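Local coordinates for protein glycoside Hydrolase (Bacteroides plebeius, PDB 5T3B) that probably hydrolyses glycosidic linkages in agarose-type polysaccharides, acting as a family 50 glycoside hydrolase in a human gut bacterium, at residues 249-254 with 330-335; 69-74 with 469-474; 42-47 with 55-60. All blocks are in the same frame, centred on the assembly; numbering follows the deposited sequence. Where two conformers were deposited one is given.

Overall arrangement
Contact 1 is the buried one, its centre about 9 Å from the centre of the chain; it ends at Glu254, whose carboxylate accepts hydrogen bonds from an ethanediol, probably from the crystallisation liquor, in what may be the active-site pocket. Contacts 2 and 3 lie further out, their centres about 23 and 25 Å from the chain centre. Contact 3 is a hairpin closed locally, whereas contact 2 joins the region just after it to the C-terminal helix and encloses contact 1 along the sequence. None touches another: nearest atoms are about 14 Å apart between contacts 1 and 2, 17 Å between 1 and 3, and 13 Å between 2 and 3.

Contact 1 of 3, residues 249-254 with 330-335. With EDO (1,2-ethanediol), chain D; EDO (1,2-ethanediol), chain M.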
loop_
_atom_site.group_PDB
_atom_site.type_symbol
_atom_site.label_atom_id
_atom_site.label_comp_id
_atom_site.label_asym_id
_atom_site.label_seq_id
_atom_site.Cartn_x
_atom_site.Cartn_y
_atom_site.Cartn_z
ATOM N N PHE A 249 -1.093 -10.913 2.068
ATOM C CA PHE A 249 -0.099 -10.884 0.975
ATOM C C PHE A 249 -0.585 -10.063 -0.198
ATOM O O PHE A 249 -1.780 -9.894 -0.426
ATOM C CB PHE A 249 0.250 -12.295 0.488
ATOM C CG PHE A 249 -0.851 -12.988 -0.311
ATOM C CD1 PHE A 249 -1.938 -13.578 0.337
ATOM C CD2 PHE A 249 -0.778 -13.062 -1.672
ATOM C CE1 PHE A 249 -2.933 -14.189 -0.360
ATOM C CE2 PHE A 249 -1.767 -13.687 -2.368
ATOM C CZ PHE A 249 -2.873 -14.220 -1.723
ATOM N N PHE A 250 0.391 -9.590 -0.963
ATOM C CA PHE A 250 0.137 -8.919 -2.226
ATOM C C PHE A 250 0.526 -9.872 -3.338
ATOM O O PHE A 250 1.555 -10.542 -3.261
ATOM C CB PHE A 250 0.979 -7.651 -2.372
ATOM C CG PHE A 250 0.890 -6.764 -1.162
ATOM C CD1 PHE A 250 -0.229 -5.962 -0.936
ATOM C CD2 PHE A 250 1.900 -6.779 -0.216
ATOM C CE1 PHE A 250 -0.319 -5.223 0.202
ATOM C CE2 PHE A 250 1.804 -6.048 0.944
ATOM C CZ PHE A 250 0.714 -5.266 1.143
ATOM N N SER A 251 -0.259 -9.931 -4.412
ATOM C CA SER A 251 0.000 -10.905 -5.497
ATOM C C SER A 251 0.896 -10.354 -6.640
ATOM O O SER A 251 1.317 -11.114 -7.495
ATOM C CB SER A 251 -1.311 -11.415 -6.063
ATOM O OG SER A 251 -2.082 -10.365 -6.553
ATOM N N ASP A 252 1.038 -9.024 -6.704
ATOM C CA ASP A 252 1.738 -8.324 -7.752
ATOM C C ASP A 252 1.892 -6.901 -7.278
ATOM O O ASP A 252 1.457 -6.531 -6.184
ATOM C CB ASP A 252 1.024 -8.455 -9.097
ATOM C CG ASP A 252 1.463 -9.627 -9.930
ATOM O OD1 ASP A 252 2.651 -9.754 -10.229
ATOM O OD2 ASP A 252 0.620 -10.480 -10.390
ATOM N N ASN A 253 2.530 -6.095 -8.138
ATOM C CA ASN A 253 2.782 -4.708 -7.819
ATOM C C ASN A 253 2.646 -3.858 -9.078
ATOM O O ASN A 253 3.350 -4.109 -10.066
ATOM C CB ASN A 253 4.178 -4.516 -7.282
ATOM C CG ASN A 253 4.502 -3.081 -6.883
ATOM O OD1 ASN A 253 3.796 -2.425 -6.121
ATOM N ND2 ASN A 253 5.606 -2.596 -7.423
ATOM N N GLU A 254 1.713 -2.883 -9.075
ATOM C CA GLU A 254 1.630 -1.960 -10.220
ATOM C C GLU A 254 1.480 -2.652 -11.557
ATOM O O GLU A 254 2.179 -2.351 -12.527
ATOM C CB GLU A 254 2.809 -0.995 -10.207
ATOM C CG GLU A 254 2.968 -0.209 -8.918
ATOM C CD GLU A 254 3.814 1.028 -9.025
ATOM O OE1 GLU A 254 4.669 1.095 -9.952
ATOM O OE2 GLU A 254 3.625 1.888 -8.124
ATOM N N LEU A 330 -5.979 -16.679 5.201
ATOM C CA LEU A 330 -4.912 -15.731 4.835
ATOM C C LEU A 330 -5.566 -14.569 4.104
ATOM O O LEU A 330 -6.275 -14.811 3.122
ATOM C CB LEU A 330 -3.921 -16.449 3.957
ATOM C CG LEU A 330 -2.691 -15.670 3.549
ATOM C CD1 LEU A 330 -1.875 -15.247 4.767
ATOM C CD2 LEU A 330 -1.864 -16.495 2.575
ATOM N N LEU A 331 -5.275 -13.327 4.483
ATOM C CA LEU A 331 -5.834 -12.178 3.804
ATOM C C LEU A 331 -5.126 -11.889 2.488
ATOM O O LEU A 331 -3.894 -11.817 2.426
ATOM C CB LEU A 331 -5.822 -10.927 4.672
ATOM C CG LEU A 331 -6.601 -10.999 5.978
ATOM C CD1 LEU A 331 -6.562 -9.662 6.693
ATOM C CD2 LEU A 331 -8.031 -11.440 5.727
ATOM N N TYR A 332 -5.958 -11.601 1.474
ATOM C CA TYR A 332 -5.491 -11.186 0.182
ATOM C C TYR A 332 -5.604 -9.667 0.101
ATOM O O TYR A 332 -6.684 -9.099 0.133
ATOM C CB TYR A 332 -6.246 -11.871 -0.925
ATOM C CG TYR A 332 -5.834 -11.468 -2.315
ATOM C CD1 TYR A 332 -4.514 -11.161 -2.625
ATOM C CD2 TYR A 332 -6.769 -11.357 -3.300
ATOM C CE1 TYR A 332 -4.130 -10.773 -3.912
ATOM C CE2 TYR A 332 -6.439 -11.001 -4.579
ATOM C CZ TYR A 332 -5.128 -10.683 -4.899
ATOM O OH TYR A 332 -4.761 -10.269 -6.136
ATOM N N LEU A 333 -4.430 -9.021 -0.022
ATOM C CA LEU A 333 -4.346 -7.535 0.027
ATOM C C LEU A 333 -4.137 -6.940 -1.355
ATOM O O LEU A 333 -3.787 -5.756 -1.427
ATOM C CB LEU A 333 -3.231 -7.141 0.965
ATOM C CG LEU A 333 -3.234 -7.757 2.360
ATOM C CD1 LEU A 333 -2.005 -7.328 3.147
ATOM C CD2 LEU A 333 -4.477 -7.424 3.143
ATOM N N GLY A 334 -4.421 -7.680 -2.399
ATOM C CA GLY A 334 -4.456 -7.100 -3.732
ATOM C C GLY A 334 -3.134 -7.005 -4.452
ATOM O O GLY A 334 -2.192 -7.746 -4.192
ATOM N N SER A 335 -3.121 -6.113 -5.442
ATOM C CA SER A 335 -2.027 -6.000 -6.422
ATOM C C SER A 335 -1.372 -4.620 -6.483
ATOM O O SER A 335 -0.553 -4.417 -7.369
ATOM C CB SER A 335 -2.540 -6.321 -7.837
ATOM O OG SER A 335 -3.419 -5.334 -8.329
HETATM C C1 EDO D . 4.758 5.083 -9.363
HETATM O O1 EDO D . 3.542 4.369 -9.245
HETATM C C2 EDO D . 5.521 4.724 -10.610
HETATM O O2 EDO D . 5.940 3.348 -10.452
HETATM C C1 EDO M . -9.110 -15.016 4.003
HETATM O O1 EDO M . -8.977 -14.603 2.631
HETATM C C2 EDO M . -10.593 -15.019 4.455
HETATM O O2 EDO M . -10.987 -13.684 4.052
#
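Phe249 and Tyr332 bring two adjoining backbone runs together, residues 249-254 and 330-335, whose end-to-end directions differ by only 5°. A single bridge at Phe249 and Tyr332 is evident from two backbone bonds: Phe249 N donates to Leu331 O (3.0 Å), and Phe249 O accepts from Leu333 N (2.8 Å). Further along, Ser251 N reaches Gly334 O, and a weak bond runs from Glu254 N to Ser335 O.

Tyr332 can be followed outward from its backbone. CB lies near the Phe249 rim, 4.1 Å from CE1. CG stands anti to the backbone N (chi1 179°), which directs the ring along the neighbouring run, so that CD1 sits over one Phe249 face, 3.6 Å from CZ. The two planes are 26° apart but slid so far that the rings barely overlap. CE1 then meets Ser251 CB at 3.6 Å, and OH ends in a hydrogen bond to Ser251 OG (2.7 Å), which approaches at the ring edge. That serine oxygen is also bonded to Tyr314 OH on helix 300-324. Elsewhere, Leu330 CD2 packs against Phe249 CD1, and Leu333 CB against Phe250 CE1. Gly334 has backbone angles at which a CB would be jammed against Leu333 O.

At the far end both Glu254 carboxylate oxygens accept from one ethanediol, probably from the crystallisation liquor, OE1 from O2 at 2.6 Å and OE2 from O1 at 2.7 Å, while Asn361 ND2 also bonds OE2. The Asn253-Glu254 sequence resembles the Asn-Glu pair that follows the fourth strand in clan GH-A barrels. Backbone bonds and a buried hydroxyl network thus fix the run leading to this glutamate, and the site is compatible with a pocket that takes hydroxyl groups.

Contact 2 of 3, residues 69-74 with 469-474; sequences YEQQTK and NWNVYN
The loop leading into helix 76-82 lies across the start of the C-terminal helix 472-480, so that two regions far apart in sequence meet. Thr73 faces Trp470: its CG2, anti to the backbone N, packs 3.8 Å from Trp470 CB, while Thr73 O lies at the edge of the indole, 3.6 Å from CE3. A water joins the same two residues, bonded to Thr73 OG1 at 2.7 Å and donating to Trp470 O at 2.8 Å. Tyr79 stacks on the indole, and Glu158 O accepts from Trp470 NE1.

The loop's shape is fixed partly from within. Gln71 NE2 donates almost straight to Thr73 O (2.9 Å, 169°), with that oxygen in the plane of the Gln71 amide, and Gln71 NE2 also bonds Asp467 OD1. Lys74 NZ donates to Gln72 O from above the carbonyl plane. Across the junction, the ring of Tyr69 in the loop and the amide of Asn474 on the helix are nearly coplanar, 12° apart, with the amide at the ring edge; Asn471 sits between Tyr69 and Thr73. The arrangement is a loop-to-helix junction, in which a loop braced by side-chain-to-backbone bonds docks on the residues that lead into the last helix and on its first turn.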
loop_
_atom_site.group_PDB
_atom_site.type_symbol
_atom_site.label_atom_id
_atom_site.label_comp_id
_atom_site.label_asym_id
_atom_site.label_seq_id
_atom_site.Cartn_x
_atom_site.Cartn_y
_atom_site.Cartn_z
ATOM N N TYR A 69 -8.564 19.787 17.875
ATOM C CA TYR A 69 -7.821 18.598 18.260
ATOM C C TYR A 69 -6.544 19.057 18.914
ATOM O O TYR A 69 -5.836 19.903 18.341
ATOM C CB TYR A 69 -7.466 17.754 17.048
ATOM C CG TYR A 69 -6.668 16.549 17.469
ATOM C CD1 TYR A 69 -7.260 15.455 18.020
ATOM C CD2 TYR A 69 -5.292 16.546 17.358
ATOM C CE1 TYR A 69 -6.512 14.395 18.496
ATOM C CE2 TYR A 69 -4.517 15.491 17.840
ATOM C CZ TYR A 69 -5.098 14.421 18.401
ATOM O OH TYR A 69 -4.335 13.410 18.914
ATOM N N GLU A 70 -6.198 18.462 20.053
ATOM C CA GLU A 70 -4.877 18.651 20.660
ATOM C C GLU A 70 -4.251 17.269 20.839
ATOM O O GLU A 70 -4.891 16.353 21.235
ATOM C CB GLU A 70 -4.952 19.394 22.001
ATOM C CG GLU A 70 -5.481 20.833 21.822
ATOM C CD GLU A 70 -4.574 21.766 20.937
ATOM O OE1 GLU A 70 -3.284 21.637 20.914
ATOM O OE2 GLU A 70 -5.162 22.644 20.230
ATOM N N GLN A 71 -2.969 17.162 20.539
ATOM C CA GLN A 71 -2.296 15.851 20.564
ATOM C C GLN A 71 -2.499 15.193 21.925
ATOM O O GLN A 71 -2.175 15.752 22.948
ATOM C CB GLN A 71 -0.850 15.994 20.195
ATOM C CG GLN A 71 -0.112 14.697 20.162
ATOM C CD GLN A 71 1.254 14.764 19.551
ATOM O OE1 GLN A 71 1.572 15.620 18.726
ATOM N NE2 GLN A 71 2.067 13.777 19.925
ATOM N N GLN A 72 -3.014 13.969 21.894
ATOM C CA GLN A 72 -3.427 13.298 23.099
ATOM C C GLN A 72 -2.329 12.431 23.690
ATOM O O GLN A 72 -2.030 12.554 24.881
ATOM C CB GLN A 72 -4.709 12.531 22.872
ATOM C CG GLN A 72 -5.871 13.448 22.523
ATOM C CD GLN A 72 -7.170 12.701 22.399
ATOM O OE1 GLN A 72 -7.258 11.552 22.795
ATOM N NE2 GLN A 72 -8.183 13.357 21.845
ATOM N N THR A 73 -1.707 11.576 22.854
ATOM C CA THR A 73 -0.634 10.734 23.263
ATOM C C THR A 73 0.639 11.475 22.886
ATOM O O THR A 73 0.876 11.800 21.709
ATOM C CB THR A 73 -0.676 9.373 22.541
ATOM O OG1 THR A 73 -1.893 8.735 22.930
ATOM C CG2 THR A 73 0.579 8.507 22.880
ATOM N N LYS A 74 1.478 11.728 23.900
ATOM C CA LYS A 74 2.588 12.678 23.795
ATOM C C LYS A 74 3.979 12.069 23.965
ATOM O O LYS A 74 4.970 12.769 23.742
ATOM C CB LYS A 74 2.338 13.820 24.768
ATOM C CG LYS A 74 0.970 14.554 24.672
ATOM C CD LYS A 74 0.808 15.589 25.803
ATOM C CE LYS A 74 -0.597 16.177 26.017
ATOM N NZ LYS A 74 -1.708 15.169 26.189
ATOM N N ASN A 469 1.257 8.663 14.267
ATOM C CA ASN A 469 1.091 7.220 14.406
ATOM C C ASN A 469 0.626 6.838 15.792
ATOM O O ASN A 469 -0.171 5.917 15.967
ATOM C CB ASN A 469 2.385 6.492 14.108
ATOM C CG ASN A 469 2.762 6.566 12.661
ATOM O OD1 ASN A 469 2.029 6.978 11.787
ATOM N ND2 ASN A 469 3.987 6.088 12.403
ATOM N N TRP A 470 1.118 7.568 16.800
ATOM C CA TRP A 470 0.681 7.288 18.178
ATOM C C TRP A 470 -0.797 7.625 18.408
ATOM O O TRP A 470 -1.408 7.140 19.342
ATOM C CB TRP A 470 1.446 8.161 19.153
ATOM C CG TRP A 470 2.903 7.901 19.294
ATOM C CD1 TRP A 470 3.617 6.793 18.926
ATOM C CD2 TRP A 470 3.851 8.799 19.894
ATOM N NE1 TRP A 470 4.923 6.940 19.290
ATOM C CE2 TRP A 470 5.108 8.167 19.870
ATOM C CE3 TRP A 470 3.746 10.100 20.427
ATOM C CZ2 TRP A 470 6.271 8.808 20.368
ATOM C CZ3 TRP A 470 4.886 10.722 20.885
ATOM C CH2 TRP A 470 6.112 10.101 20.853
ATOM N N ASN A 471 -1.319 8.522 17.588
ATOM C CA ASN A 471 -2.616 9.167 17.791
ATOM C C ASN A 471 -3.704 8.738 16.794
ATOM O O ASN A 471 -4.805 9.289 16.834
ATOM C CB ASN A 471 -2.449 10.706 17.809
ATOM C CG ASN A 471 -1.756 11.137 19.046
ATOM O OD1 ASN A 471 -0.527 11.441 19.086
ATOM N ND2 ASN A 471 -2.453 11.022 20.109
ATOM N N VAL A 472 -3.418 7.767 15.915
ATOM C CA VAL A 472 -4.388 7.441 14.908
ATOM C C VAL A 472 -5.772 7.103 15.471
ATOM O O VAL A 472 -6.803 7.450 14.876
ATOM C CB VAL A 472 -3.932 6.359 13.906
ATOM C CG1 VAL A 472 -2.785 6.857 13.061
ATOM C CG2 VAL A 472 -3.570 5.047 14.623
ATOM N N TYR A 473 -5.799 6.365 16.577
ATOM C CA TYR A 473 -7.082 5.911 17.090
ATOM C C TYR A 473 -7.928 7.087 17.620
ATOM O O TYR A 473 -9.125 7.167 17.394
ATOM C CB TYR A 473 -6.883 4.819 18.151
ATOM C CG TYR A 473 -6.134 3.614 17.637
ATOM C CD1 TYR A 473 -6.728 2.722 16.755
ATOM C CD2 TYR A 473 -4.808 3.400 17.932
ATOM C CE1 TYR A 473 -6.058 1.596 16.280
ATOM C CE2 TYR A 473 -4.111 2.322 17.451
ATOM C CZ TYR A 473 -4.718 1.415 16.586
ATOM O OH TYR A 473 -4.101 0.313 16.078
ATOM N N ASN A 474 -7.266 8.012 18.326
ATOM C CA ASN A 474 -8.015 9.167 18.832
ATOM C C ASN A 474 -8.277 10.241 17.750
ATOM O O ASN A 474 -9.275 10.952 17.810
ATOM C CB ASN A 474 -7.442 9.697 20.106
ATOM C CG ASN A 474 -6.090 10.360 19.946
ATOM O OD1 ASN A 474 -5.985 11.438 19.324
ATOM N ND2 ASN A 474 -5.064 9.734 20.453
HETATM O O HOH W 1 -10.254 12.341 20.017
HETATM O O HOH W 2 -2.050 6.207 21.925
#

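Contact 3 of 3, residues 42-47 with 55-60. With EDO (1,2-ethanediol), chain P.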
loop_
_atom_site.group_PDB
_atom_site.type_symbol
_atom_site.label_atom_id
_atom_site.label_comp_id
_atom_site.label_asym_id
_atom_site.label_seq_id
_atom_site.Cartn_x
_atom_site.Cartn_y
_atom_site.Cartn_z
ATOM N N PRO A 42 -3.671 26.704 7.929
ATOM C CA PRO A 42 -2.741 26.176 6.939
ATOM C C PRO A 42 -1.336 26.738 7.064
ATOM O O PRO A 42 -1.119 27.898 7.488
ATOM C CB PRO A 42 -3.352 26.555 5.612
ATOM C CG PRO A 42 -4.276 27.705 5.914
ATOM C CD PRO A 42 -4.680 27.582 7.315
ATOM N N ILE A 43 -0.371 25.891 6.728
ATOM C CA ILE A 43 0.994 26.326 6.417
ATOM C C ILE A 43 1.307 26.128 4.955
ATOM O O ILE A 43 0.581 25.423 4.240
ATOM C CB ILE A 43 2.043 25.629 7.354
ATOM C CG1 ILE A 43 2.098 24.126 7.134
ATOM C CG2 ILE A 43 1.788 25.934 8.815
ATOM C CD1 ILE A 43 3.382 23.472 7.621
ATOM N N ILE A 44 2.435 26.675 4.539
ATOM C CA ILE A 44 2.946 26.474 3.214
ATOM C C ILE A 44 4.154 25.491 3.293
ATOM O O ILE A 44 5.040 25.669 4.111
ATOM C CB ILE A 44 3.426 27.753 2.578
ATOM C CG1 ILE A 44 2.220 28.618 2.265
ATOM C CG2 ILE A 44 4.246 27.503 1.307
ATOM C CD1 ILE A 44 1.140 28.073 1.298
ATOM N N VAL A 45 4.103 24.467 2.436
ATOM C CA VAL A 45 5.234 23.576 2.234
ATOM C C VAL A 45 5.587 23.634 0.758
ATOM O O VAL A 45 4.716 23.524 -0.113
ATOM C CB VAL A 45 4.941 22.129 2.645
ATOM C CG1 VAL A 45 6.060 21.216 2.244
ATOM C CG2 VAL A 45 4.669 22.064 4.135
ATOM N N GLU A 46 6.847 23.887 0.477
ATOM C CA GLU A 46 7.318 23.869 -0.896
ATOM C C GLU A 46 7.591 22.441 -1.379
ATOM O O GLU A 46 8.197 21.654 -0.669
ATOM C CB GLU A 46 8.609 24.669 -1.072
ATOM C CG GLU A 46 8.497 26.183 -0.851
ATOM C CD GLU A 46 9.866 26.777 -1.248
ATOM O OE1 GLU A 46 10.765 26.677 -0.413
ATOM O OE2 GLU A 46 10.060 27.137 -2.448
ATOM N N TYR A 47 7.186 22.109 -2.598
ATOM C CA TYR A 47 7.575 20.860 -3.187
ATOM C C TYR A 47 7.847 20.940 -4.671
ATOM O O TYR A 47 7.274 21.809 -5.339
ATOM C CB TYR A 47 6.587 19.720 -2.872
ATOM C CG TYR A 47 5.309 19.714 -3.691
ATOM C CD1 TYR A 47 5.296 19.101 -4.936
ATOM C CD2 TYR A 47 4.112 20.175 -3.197
ATOM C CE1 TYR A 47 4.114 18.996 -5.661
ATOM C CE2 TYR A 47 2.945 20.046 -3.929
ATOM C CZ TYR A 47 2.984 19.488 -5.167
ATOM O OH TYR A 47 1.807 19.347 -5.859
ATOM N N PHE A 55 10.089 24.530 -7.516
ATOM C CA PHE A 55 9.259 24.239 -6.367
ATOM C C PHE A 55 8.037 25.146 -6.382
ATOM O O PHE A 55 8.097 26.300 -6.790
ATOM C CB PHE A 55 10.009 24.505 -5.063
ATOM C CG PHE A 55 11.014 23.434 -4.714
ATOM C CD1 PHE A 55 12.208 23.259 -5.444
ATOM C CD2 PHE A 55 10.792 22.541 -3.671
ATOM C CE1 PHE A 55 13.100 22.259 -5.171
ATOM C CE2 PHE A 55 11.717 21.563 -3.391
ATOM C CZ PHE A 55 12.841 21.416 -4.133
ATOM N N ILE A 56 6.901 24.561 -5.984
ATOM C CA ILE A 56 5.693 25.285 -5.789
ATOM C C ILE A 56 5.341 25.375 -4.331
ATOM O O ILE A 56 5.772 24.533 -3.556
ATOM C CB ILE A 56 4.500 24.712 -6.542
ATOM C CG1 ILE A 56 4.109 23.337 -6.039
ATOM C CG2 ILE A 56 4.842 24.573 -7.983
ATOM C CD1 ILE A 56 2.687 23.182 -5.660
ATOM N N GLU A 57 4.453 26.300 -3.975
ATOM C CA GLU A 57 3.968 26.441 -2.615
ATOM C C GLU A 57 2.636 25.763 -2.453
ATOM O O GLU A 57 1.682 26.087 -3.139
ATOM C CB GLU A 57 3.786 27.924 -2.299
ATOM C CG GLU A 57 5.118 28.687 -2.266
ATOM C CD GLU A 57 5.039 30.134 -1.876
ATOM O OE1 GLU A 57 3.960 30.704 -1.917
ATOM O OE2 GLU A 57 6.088 30.691 -1.545
ATOM N N ALA A 58 2.553 24.812 -1.530
ATOM C CA ALA A 58 1.400 24.003 -1.275
ATOM C C ALA A 58 0.818 24.237 0.113
ATOM O O ALA A 58 1.530 24.105 1.114
ATOM C CB ALA A 58 1.731 22.519 -1.433
ATOM N N LYS A 59 -0.472 24.548 0.135
ATOM C CA LYS A 59 -1.179 24.610 1.406
ATOM C C LYS A 59 -1.189 23.260 2.042
ATOM O O LYS A 59 -1.526 22.232 1.409
ATOM C CB LYS A 59 -2.589 25.144 1.258
ATOM C CG LYS A 59 -2.757 26.625 1.217
ATOM C CD LYS A 59 -4.289 26.902 1.353
ATOM C CE LYS A 59 -4.542 28.320 1.474
ATOM N NZ LYS A 59 -6.001 28.394 1.286
ATOM N N THR A 60 -0.831 23.200 3.307
ATOM C CA THR A 60 -0.628 21.916 3.996
ATOM C C THR A 60 -1.258 21.967 5.386
ATOM O O THR A 60 -1.175 22.985 6.097
ATOM C CB THR A 60 0.903 21.673 4.055
ATOM O OG1 THR A 60 1.426 21.685 2.740
ATOM C CG2 THR A 60 1.304 20.425 4.661
HETATM C C1 EDO P . -5.978 21.184 0.522
HETATM O O1 EDO P . -6.058 19.802 0.114
HETATM C C2 EDO P . -4.576 21.470 0.994
HETATM O O2 EDO P . -4.350 21.688 2.444
HETATM O O HOH W 3 8.202 27.972 -4.207
#
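Strands 43-47 and 56-60 run antiparallel with a marked twist, their axes 4.5 Å apart at closest and 139° between directions, and six backbone bonds join the hydrogen-bonded pairs Ile43-Thr60, Val45-Ala58 and Tyr47-Ile56.

On the face carrying those residues, Tyr47 has CG between its backbone N and carbonyl carbon (chi1 78°), which lays the ring beside Ile56. Ile56 CG1 sits over the ring centre, 4.1 Å from the centroid and 11° off the normal, a CH-pi contact; Ala58 CB meets the ring edge, 3.7 Å from CE2. The Tyr47 ring also stacks with Trp366 and Phe407. Replacing Tyr47 by an alanine would probably strip Ile56 of the surface beneath it and open a gap between Ala58, Trp366 and Phe407. Ala58 O accepts twice, from Val45 N and, above its carbonyl plane, from Thr60 OG1 (2.9 Å); Val45 CG2 touches Thr60 CG2 at 3.8 Å.

Across the other face, Ile44 CG2 rests on Glu57 CB (3.7 Å). A water donates to Glu46 OE2 (2.7 Å) and weakly to Phe55 O, and Glu46 OE1 forms a salt bridge with Arg410, whose charge also meets the Phe55 ring.

The hairpin lies over helix 412-427, where Ile43 and Val45 touch Phe417, and strand 39-48 pairs antiparallel with strand 407-409, which supplies Phe407.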